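Local coordinates for secreted effector protein SifA (Salmonella typhimurium, PDB 3CXB) that is a secreted virulence effector required for endosomal tubulation and the formation of Salmonella-induced filaments, and interacts with host PLEKHM2, at residues E24-V29 with M124-F129; T95-I100 with L109-Q114. All blocks are in the same frame, centred on the assembly; numbering follows the deposited sequence.

Contact 1: E24-V29 with M124-F129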
# COMPACT_ATOMS: atom_id res chain seq x y z
N GLU A 24 -5.09 22.23 -18.49
CA GLU A 24 -5.87 21.64 -19.57
C GLU A 24 -7.32 22.08 -19.49
O GLU A 24 -7.79 22.53 -18.44
CB GLU A 24 -5.82 20.11 -19.50
CG GLU A 24 -4.42 19.50 -19.58
CD GLU A 24 -3.74 19.72 -20.92
OE1 GLU A 24 -2.58 19.30 -21.08
OE2 GLU A 24 -4.36 20.32 -21.82
N ALA A 25 -8.04 21.95 -20.59
CA ALA A 25 -9.42 22.35 -20.62
C ALA A 25 -10.17 21.62 -19.52
O ALA A 25 -10.75 22.25 -18.64
CB ALA A 25 -10.04 22.05 -21.95
N TRP A 26 -10.15 20.29 -19.53
CA TRP A 26 -10.86 19.57 -18.48
C TRP A 26 -10.27 19.78 -17.07
O TRP A 26 -10.94 19.57 -16.07
CB TRP A 26 -10.96 18.09 -18.82
CG TRP A 26 -11.81 17.85 -20.03
CD1 TRP A 26 -11.39 17.39 -21.24
CD2 TRP A 26 -13.22 18.06 -20.15
NE1 TRP A 26 -12.45 17.31 -22.11
CE2 TRP A 26 -13.58 17.72 -21.47
CE3 TRP A 26 -14.21 18.51 -19.27
CZ2 TRP A 26 -14.90 17.81 -21.93
CZ3 TRP A 26 -15.53 18.60 -19.73
CH2 TRP A 26 -15.86 18.25 -21.05
N TRP A 27 -9.01 20.21 -16.99
CA TRP A 27 -8.41 20.44 -15.68
C TRP A 27 -9.01 21.73 -15.09
O TRP A 27 -9.47 21.74 -13.94
CB TRP A 27 -6.89 20.56 -15.81
CG TRP A 27 -6.15 20.66 -14.51
CD1 TRP A 27 -6.68 20.67 -13.26
CD2 TRP A 27 -4.73 20.83 -14.35
NE1 TRP A 27 -5.69 20.84 -12.32
CE2 TRP A 27 -4.48 20.94 -12.96
CE3 TRP A 27 -3.65 20.89 -15.23
CZ2 TRP A 27 -3.19 21.12 -12.44
CZ3 TRP A 27 -2.36 21.07 -14.71
CH2 TRP A 27 -2.15 21.18 -13.34
N LYS A 28 -9.01 22.81 -15.88
CA LYS A 28 -9.57 24.09 -15.41
C LYS A 28 -11.04 23.97 -15.01
O LYS A 28 -11.49 24.64 -14.08
CB LYS A 28 -9.43 25.18 -16.48
CG LYS A 28 -8.04 25.70 -16.62
CD LYS A 28 -7.96 26.77 -17.67
CE LYS A 28 -6.50 27.15 -17.94
NZ LYS A 28 -6.36 28.23 -18.96
N VAL A 29 -11.78 23.14 -15.73
CA VAL A 29 -13.17 22.94 -15.41
C VAL A 29 -13.28 22.11 -14.12
O VAL A 29 -14.17 22.33 -13.31
CB VAL A 29 -13.93 22.24 -16.58
CG1 VAL A 29 -13.20 21.00 -16.98
CG2 VAL A 29 -15.34 21.88 -16.18
N MET A 124 -14.78 14.49 -15.24
CA MET A 124 -16.01 15.16 -15.68
C MET A 124 -16.76 14.27 -16.65
O MET A 124 -17.58 14.74 -17.43
CB MET A 124 -15.69 16.50 -16.35
CG MET A 124 -14.93 17.52 -15.47
SD MET A 124 -15.66 17.75 -13.83
CE MET A 124 -17.34 18.22 -14.31
N GLY A 125 -16.46 12.97 -16.59
CA GLY A 125 -17.11 12.01 -17.46
C GLY A 125 -16.23 11.61 -18.62
O GLY A 125 -16.61 10.73 -19.39
N ASN A 126 -15.07 12.24 -18.76
CA ASN A 126 -14.15 11.94 -19.87
C ASN A 126 -13.13 10.87 -19.50
O ASN A 126 -12.51 10.93 -18.45
CB ASN A 126 -13.43 13.22 -20.27
CG ASN A 126 -14.39 14.34 -20.56
OD1 ASN A 126 -15.12 14.30 -21.55
ND2 ASN A 126 -14.42 15.34 -19.68
N LEU A 127 -12.95 9.88 -20.37
CA LEU A 127 -12.01 8.82 -20.05
C LEU A 127 -10.63 9.40 -20.24
O LEU A 127 -10.30 9.80 -21.35
CB LEU A 127 -12.23 7.64 -20.99
CG LEU A 127 -11.17 6.55 -21.04
CD1 LEU A 127 -10.93 5.98 -19.67
CD2 LEU A 127 -11.62 5.48 -22.02
N TYR A 128 -9.84 9.49 -19.18
CA TYR A 128 -8.51 10.08 -19.36
C TYR A 128 -7.43 9.05 -19.57
O TYR A 128 -6.38 9.36 -20.11
CB TYR A 128 -8.13 10.99 -18.18
CG TYR A 128 -8.12 12.48 -18.54
CD1 TYR A 128 -6.92 13.15 -18.81
CD2 TYR A 128 -9.32 13.18 -18.71
CE1 TYR A 128 -6.93 14.49 -19.25
CE2 TYR A 128 -9.33 14.50 -19.14
CZ TYR A 128 -8.15 15.15 -19.42
OH TYR A 128 -8.20 16.44 -19.89
N PHE A 129 -7.68 7.83 -19.11
CA PHE A 129 -6.71 6.76 -19.32
C PHE A 129 -7.13 5.41 -18.80
O PHE A 129 -7.89 5.30 -17.84
CB PHE A 129 -5.33 7.12 -18.73
CG PHE A 129 -5.27 7.19 -17.23
CD1 PHE A 129 -4.90 8.38 -16.61
CD2 PHE A 129 -5.53 6.07 -16.44
CE1 PHE A 129 -4.79 8.46 -15.21
CE2 PHE A 129 -5.42 6.14 -15.05
CZ PHE A 129 -5.05 7.35 -14.44
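The side-chain amide nitrogen of Asn-126 lies over the face of the Trp-26 indole and is hydrogen-bonded to the carbonyl oxygen of Val-123, just before its own segment. That bond satisfies the amide nitrogen and helps to fix its place over the ring. ND2 of Asn-126 is 3.0 Å from CD2 of Trp-26, close to the bond shared by the two rings; the firmer evidence is the amide carbon CG, which stands 3.6 Å above the indole plane, over its centre. Amide and indole planes are turned 44° apart, so the amide neither stacks flat nor stands upright on the ring. With CG anti to its own carbonyl carbon (chi1 -53°), the Asn-126 side chain reaches from the start of strand 126-132 toward helix 25-34.

Met-124 approaches the six-membered ring obliquely: its CB is 3.8 Å from CE3 of Trp-26. Tyr-128 arrives at the five-membered side, where its OH lies near the indole plane, 3.4 Å from CB of Trp-26; CE2 of Tyr-128 is 4.0 Å from that same CB. A classic beta bulge sets Tyr-128 and Phe-129 both against Cys-121. Leu-54 of helix 42-54 packs on Tyr-128, and Leu-30 and Lys-33 extend the helix surface that meets Met-124.

The two segments bury 306 Å² in all, without any hydrogen bond between them, which implies that helix 25-34 is held against the sheet edge here by van der Waals packing and an amide-aromatic contact centred on one tryptophan.

Contact 2: T95-I100 with L109-Q114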
# COMPACT_ATOMS: atom_id res chain seq x y z
N THR A 95 -13.74 -5.75 -8.38
CA THR A 95 -13.55 -4.37 -8.79
C THR A 95 -13.79 -3.37 -7.64
O THR A 95 -14.48 -3.68 -6.66
CB THR A 95 -14.47 -4.06 -9.99
OG1 THR A 95 -14.70 -2.64 -10.09
CG2 THR A 95 -15.80 -4.77 -9.83
N ILE A 96 -13.17 -2.19 -7.75
CA ILE A 96 -13.35 -1.14 -6.76
C ILE A 96 -13.28 0.22 -7.46
O ILE A 96 -12.51 0.41 -8.41
CB ILE A 96 -12.32 -1.23 -5.61
CG1 ILE A 96 -12.58 -0.10 -4.61
CG2 ILE A 96 -10.92 -1.19 -6.15
CD1 ILE A 96 -11.94 -0.31 -3.27
N ILE A 97 -14.09 1.16 -7.00
CA ILE A 97 -14.16 2.49 -7.59
C ILE A 97 -13.96 3.58 -6.55
O ILE A 97 -14.42 3.44 -5.42
CB ILE A 97 -15.53 2.69 -8.23
CG1 ILE A 97 -15.86 1.49 -9.09
CG2 ILE A 97 -15.54 3.95 -9.04
CD1 ILE A 97 -17.23 1.54 -9.70
N LEU A 98 -13.28 4.66 -6.92
CA LEU A 98 -13.06 5.77 -6.01
C LEU A 98 -13.57 6.92 -6.82
O LEU A 98 -13.39 6.93 -8.03
CB LEU A 98 -11.56 5.98 -5.72
CG LEU A 98 -10.73 4.73 -5.37
CD1 LEU A 98 -9.31 5.13 -5.10
CD2 LEU A 98 -11.29 4.05 -4.16
N ARG A 99 -14.20 7.89 -6.17
CA ARG A 99 -14.73 9.01 -6.92
C ARG A 99 -14.99 10.26 -6.10
O ARG A 99 -15.09 10.20 -4.88
CB ARG A 99 -16.03 8.58 -7.59
CG ARG A 99 -16.95 7.87 -6.65
CD ARG A 99 -18.25 7.49 -7.34
NE ARG A 99 -19.18 6.86 -6.40
CZ ARG A 99 -20.47 6.67 -6.63
NH1 ARG A 99 -21.21 6.09 -5.70
NH2 ARG A 99 -21.02 7.05 -7.78
N ILE A 100 -15.08 11.38 -6.79
CA ILE A 100 -15.35 12.66 -6.16
C ILE A 100 -16.65 13.13 -6.77
O ILE A 100 -16.70 13.38 -7.98
CB ILE A 100 -14.25 13.69 -6.51
CG1 ILE A 100 -12.87 13.16 -6.10
CG2 ILE A 100 -14.54 15.02 -5.81
CD1 ILE A 100 -11.73 14.11 -6.44
N LEU A 109 -17.52 13.89 -10.62
CA LEU A 109 -16.48 14.84 -10.97
C LEU A 109 -15.18 14.13 -11.40
O LEU A 109 -14.49 14.56 -12.33
CB LEU A 109 -16.20 15.76 -9.78
CG LEU A 109 -17.32 16.75 -9.40
CD1 LEU A 109 -16.87 17.56 -8.22
CD2 LEU A 109 -17.66 17.67 -10.58
N LEU A 110 -14.87 13.04 -10.70
CA LEU A 110 -13.68 12.25 -10.98
C LEU A 110 -14.02 10.82 -10.63
O LEU A 110 -14.51 10.52 -9.55
CB LEU A 110 -12.52 12.75 -10.11
CG LEU A 110 -11.14 12.09 -10.25
CD1 LEU A 110 -10.54 12.45 -11.60
CD2 LEU A 110 -10.23 12.54 -9.13
N ARG A 111 -13.75 9.92 -11.56
CA ARG A 111 -14.06 8.52 -11.35
C ARG A 111 -12.82 7.66 -11.56
O ARG A 111 -12.14 7.80 -12.57
CB ARG A 111 -15.14 8.10 -12.35
CG ARG A 111 -15.63 6.67 -12.22
CD ARG A 111 -16.59 6.33 -13.36
NE ARG A 111 -16.95 4.91 -13.36
CZ ARG A 111 -17.69 4.34 -12.42
NH1 ARG A 111 -17.96 3.04 -12.49
NH2 ARG A 111 -18.18 5.07 -11.44
N ILE A 112 -12.52 6.78 -10.62
CA ILE A 112 -11.37 5.90 -10.72
C ILE A 112 -11.86 4.49 -10.52
O ILE A 112 -12.44 4.18 -9.48
CB ILE A 112 -10.32 6.16 -9.62
CG1 ILE A 112 -9.61 7.50 -9.86
CG2 ILE A 112 -9.32 5.04 -9.60
CD1 ILE A 112 -8.71 7.93 -8.68
N THR A 113 -11.66 3.62 -11.51
CA THR A 113 -12.11 2.25 -11.33
C THR A 113 -10.88 1.38 -11.38
O THR A 113 -9.92 1.69 -12.09
CB THR A 113 -13.11 1.84 -12.42
OG1 THR A 113 -12.41 1.75 -13.66
CG2 THR A 113 -14.23 2.90 -12.55
N GLN A 114 -10.88 0.31 -10.61
CA GLN A 114 -9.75 -0.60 -10.59
C GLN A 114 -10.27 -2.02 -10.64
O GLN A 114 -10.94 -2.49 -9.72
CB GLN A 114 -8.88 -0.39 -9.34
CG GLN A 114 -8.62 1.07 -8.98
CD GLN A 114 -7.46 1.26 -8.01
OE1 GLN A 114 -7.13 0.36 -7.21
NE2 GLN A 114 -6.85 2.43 -8.06
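An antiparallel beta hairpin joins 95-100 to 109-114, its strand axes 4.6 Å apart and 169° from parallel. Ile-96 with Gln-114, Leu-98 with Ile-112 and Ile-100 with Leu-110 are hydrogen-bonded pairs; Ile-97 with Thr-113 and Arg-99 with Arg-111 are the non-hydrogen-bonded pairs between them. The central pair is bonded in both directions, Leu-98 N to Ile-112 O and Ile-112 N to Leu-98 O both at 2.7 Å. Near the turn a classic beta bulge puts Leu-109 and Leu-110 against Ile-100, whose O accepts from Leu-109 N at 2.8 Å and weakly from Leu-110 N at 3.3 Å.

On the arginine face, CG2 of Ile-97 sits 3.7 Å above the Arg-111 guanidinium plane, offset toward its rim. An extended chain as far as NE, then a turn at chi4 (69°), presents that group to Ile-97. Glu-108 OE1 forms salt bridges with NH2 of both Arg-111 and Arg-99, which would offset the like charges.

On the other face CD1 of Ile-100 meets CD2 of Leu-110 at 3.5 Å. Here Leu-98, Ile-112 and Gln-114 pack on helix 62-75, while strands 84-87 and 118-123 flank the hairpin within the five-stranded sheet.

Overall arrangement
From the N terminus, helix 25-34 supplies the first half of contact 1, and the chain then passes through helices 42-54, 62-75 and 78-81 and enters the five-stranded sheet at strand 84-87. Contact 2 closes a short hairpin there, with eight residues between its segments. After strand 118-123 the chain reaches 124-129 and contact 1 closes a loop of 94 intervening residues, so contact 2 is nested inside it. Their centres are 14 Å apart and they touch directly: Met-124 N lies 2.9 Å from Leu-109 O, a probable hydrogen bond. Contact 2 joins two inner strands, whereas contact 1 ties helix 25-34 to an outermost strand of the same sheet and the turn before it.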